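Local coordinates for protein Lip_vut3, C2L (Metagenome, PDB 6NKD) that is probably a GDSL-family lipase that hydrolyses lipid esters with a serine nucleophile, and is related to a lipase of spore germination, at residues Ile75-Cys80 against Glu116-Ile121. Residues are numbered along the deposited sequence; the frame is centred on the assembly and turned at random.
Sequences ITITGC and EKIREI
Thr78 OG1 shares hydrogen bonds with Asp10 OD2 and Thr13 OG1; Thr78 points its side chain away from the helix, whereas Ile75 and Ile77 point theirs at Ile118. No hydrogen bond crosses between 75-80 and 116-121; three isoleucines carry the contact. Ile75 and Ile118 meet end on, CD1 against CD1 at 3.9 Å. Both side chains are extended at the second torsion (chi2 -180° in Ile75, 178° in Ile118), which carries each CD1 well out from its backbone and bridges a gap of 9.4 Å between the two CA atoms. The branch methyl of Ile118 joins in: its CG2 lies 4.0 Å from Ile75 CD1. Further along the strand, Ile77 CD1 comes to 4.3 Å from the same Ile118 CD1, so this one methyl meets both strand isoleucines. Tyr111 and Met114, earlier on helix 98-122, pack on Ile77, and the Cys80-Cys107 disulfide ties the loop after the strand to that helix. This buried apolar seam, away from the catalytic residues inferred for the enzyme, is where helix 98-122 lies on the parallel sheet in the beta-alpha-beta connection from strand 74-77 to its neighbour 130-134, as expected of the layered alpha/beta/alpha fold of SGNH hydrolases.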
loop_
_atom_site.group_PDB
_atom_site.type_symbol
_atom_site.label_atom_id
_atom_site.label_comp_id
_atom_site.label_asym_id
_atom_site.label_seq_id
_atom_site.Cartn_x
_atom_site.Cartn_y
_atom_site.Cartn_z
ATOM N N ILE A 75 6.174 -22.316 -15.190
ATOM C CA ILE A 75 6.729 -20.971 -15.101
ATOM C C ILE A 75 5.893 -20.045 -15.974
ATOM O O ILE A 75 5.622 -20.361 -17.137
ATOM C CB ILE A 75 8.207 -20.926 -15.536
ATOM C CG1 ILE A 75 9.039 -21.928 -14.738
ATOM C CG2 ILE A 75 8.767 -19.520 -15.373
ATOM C CD1 ILE A 75 10.505 -21.932 -15.106
ATOM N N THR A 76 5.486 -18.909 -15.415
ATOM C CA THR A 76 4.779 -17.876 -16.158
ATOM C C THR A 76 5.585 -16.587 -16.120
ATOM O O THR A 76 6.158 -16.233 -15.083
ATOM C CB THR A 76 3.375 -17.632 -15.597
ATOM O OG1 THR A 76 3.459 -17.349 -14.195
ATOM C CG2 THR A 76 2.494 -18.850 -15.820
ATOM N N ILE A 77 5.634 -15.889 -17.253
ATOM C CA ILE A 77 6.421 -14.671 -17.390
ATOM C C ILE A 77 5.548 -13.588 -18.009
ATOM O O ILE A 77 4.851 -13.836 -18.999
ATOM C CB ILE A 77 7.685 -14.895 -18.242
ATOM C CG1 ILE A 77 8.525 -16.038 -17.670
ATOM C CG2 ILE A 77 8.511 -13.619 -18.315
ATOM C CD1 ILE A 77 9.797 -16.307 -18.438
ATOM N N THR A 78 5.582 -12.396 -17.419
ATOM C CA THR A 78 4.950 -11.215 -17.986
ATOM C C THR A 78 5.986 -10.106 -18.092
ATOM O O THR A 78 6.989 -10.103 -17.374
ATOM C CB THR A 78 3.757 -10.732 -17.143
ATOM O OG1 THR A 78 4.221 -10.260 -15.872
ATOM C CG2 THR A 78 2.763 -11.858 -16.926
ATOM N N GLY A 79 5.742 -9.169 -18.996
ATOM C CA GLY A 79 6.654 -8.055 -19.155
ATOM C C GLY A 79 6.361 -7.279 -20.418
ATOM O O GLY A 79 5.461 -7.614 -21.195
ATOM N N CYS A 80 7.148 -6.217 -20.598
ATOM C CA CYS A 80 7.132 -5.283 -21.722
ATOM C C CYS A 80 5.862 -4.439 -21.782
ATOM O O CYS A 80 5.724 -3.628 -22.707
ATOM C CB CYS A 80 7.323 -5.990 -23.073
ATOM S SG CYS A 80 8.120 -4.996 -24.355
ATOM N N GLU A 116 16.445 -19.114 -22.743
ATOM C CA GLU A 116 17.691 -19.864 -22.855
ATOM C C GLU A 116 18.315 -20.125 -21.490
ATOM O O GLU A 116 18.988 -21.145 -21.303
ATOM C CB GLU A 116 18.667 -19.111 -23.762
ATOM C CG GLU A 116 20.050 -19.738 -23.874
ATOM C CD GLU A 116 20.020 -21.139 -24.455
ATOM O OE1 GLU A 116 19.087 -21.452 -25.225
ATOM O OE2 GLU A 116 20.932 -21.933 -24.140
ATOM N N LYS A 117 18.102 -19.230 -20.526
ATOM C CA LYS A 117 18.669 -19.442 -19.201
ATOM C C LYS A 117 17.878 -20.468 -18.401
ATOM O O LYS A 117 18.464 -21.204 -17.601
ATOM C CB LYS A 117 18.748 -18.119 -18.439
ATOM C CG LYS A 117 19.629 -18.176 -17.199
ATOM C CD LYS A 117 20.165 -16.802 -16.838
ATOM C CE LYS A 117 21.232 -16.891 -15.758
ATOM N NZ LYS A 117 21.897 -15.578 -15.539
ATOM N N ILE A 118 16.560 -20.543 -18.613
ATOM C CA ILE A 118 15.737 -21.501 -17.879
ATOM C C ILE A 118 16.184 -22.928 -18.173
ATOM O O ILE A 118 16.265 -23.769 -17.268
ATOM C CB ILE A 118 14.248 -21.288 -18.206
ATOM C CG1 ILE A 118 13.724 -20.030 -17.511
ATOM C CG2 ILE A 118 13.424 -22.500 -17.802
ATOM C CD1 ILE A 118 12.275 -19.715 -17.821
ATOM N N ARG A 119 16.493 -23.225 -19.439
ATOM C CA ARG A 119 16.995 -24.555 -19.770
ATOM C C ARG A 119 18.442 -24.733 -19.326
ATOM O O ARG A 119 18.855 -25.855 -19.008
ATOM C CB ARG A 119 16.850 -24.821 -21.268
ATOM C CG ARG A 119 17.317 -23.689 -22.160
ATOM C CD ARG A 119 16.295 -23.418 -23.251
ATOM N NE ARG A 119 14.969 -23.187 -22.684
ATOM C CZ ARG A 119 13.887 -22.895 -23.399
ATOM N NH1 ARG A 119 13.965 -22.792 -24.719
ATOM N NH2 ARG A 119 12.724 -22.705 -22.790
ATOM N N GLU A 120 19.224 -23.650 -19.295
ATOM C CA GLU A 120 20.563 -23.731 -18.721
ATOM C C GLU A 120 20.510 -23.982 -17.220
ATOM O O GLU A 120 21.416 -24.612 -16.664
ATOM C CB GLU A 120 21.347 -22.452 -19.010
ATOM C CG GLU A 120 21.902 -22.360 -20.420
ATOM C CD GLU A 120 22.745 -21.116 -20.630
ATOM O OE1 GLU A 120 22.829 -20.290 -19.696
ATOM O OE2 GLU A 120 23.324 -20.966 -21.726
ATOM N N ILE A 121 19.463 -23.496 -16.551
ATOM C CA ILE A 121 19.312 -23.739 -15.121
ATOM C C ILE A 121 18.916 -25.185 -14.863
ATOM O O ILE A 121 19.464 -25.846 -13.973
ATOM C CB ILE A 121 18.288 -22.756 -14.524
ATOM C CG1 ILE A 121 18.840 -21.330 -14.546
ATOM C CG2 ILE A 121 17.908 -23.168 -13.110
ATOM C CD1 ILE A 121 17.769 -20.265 -14.426
#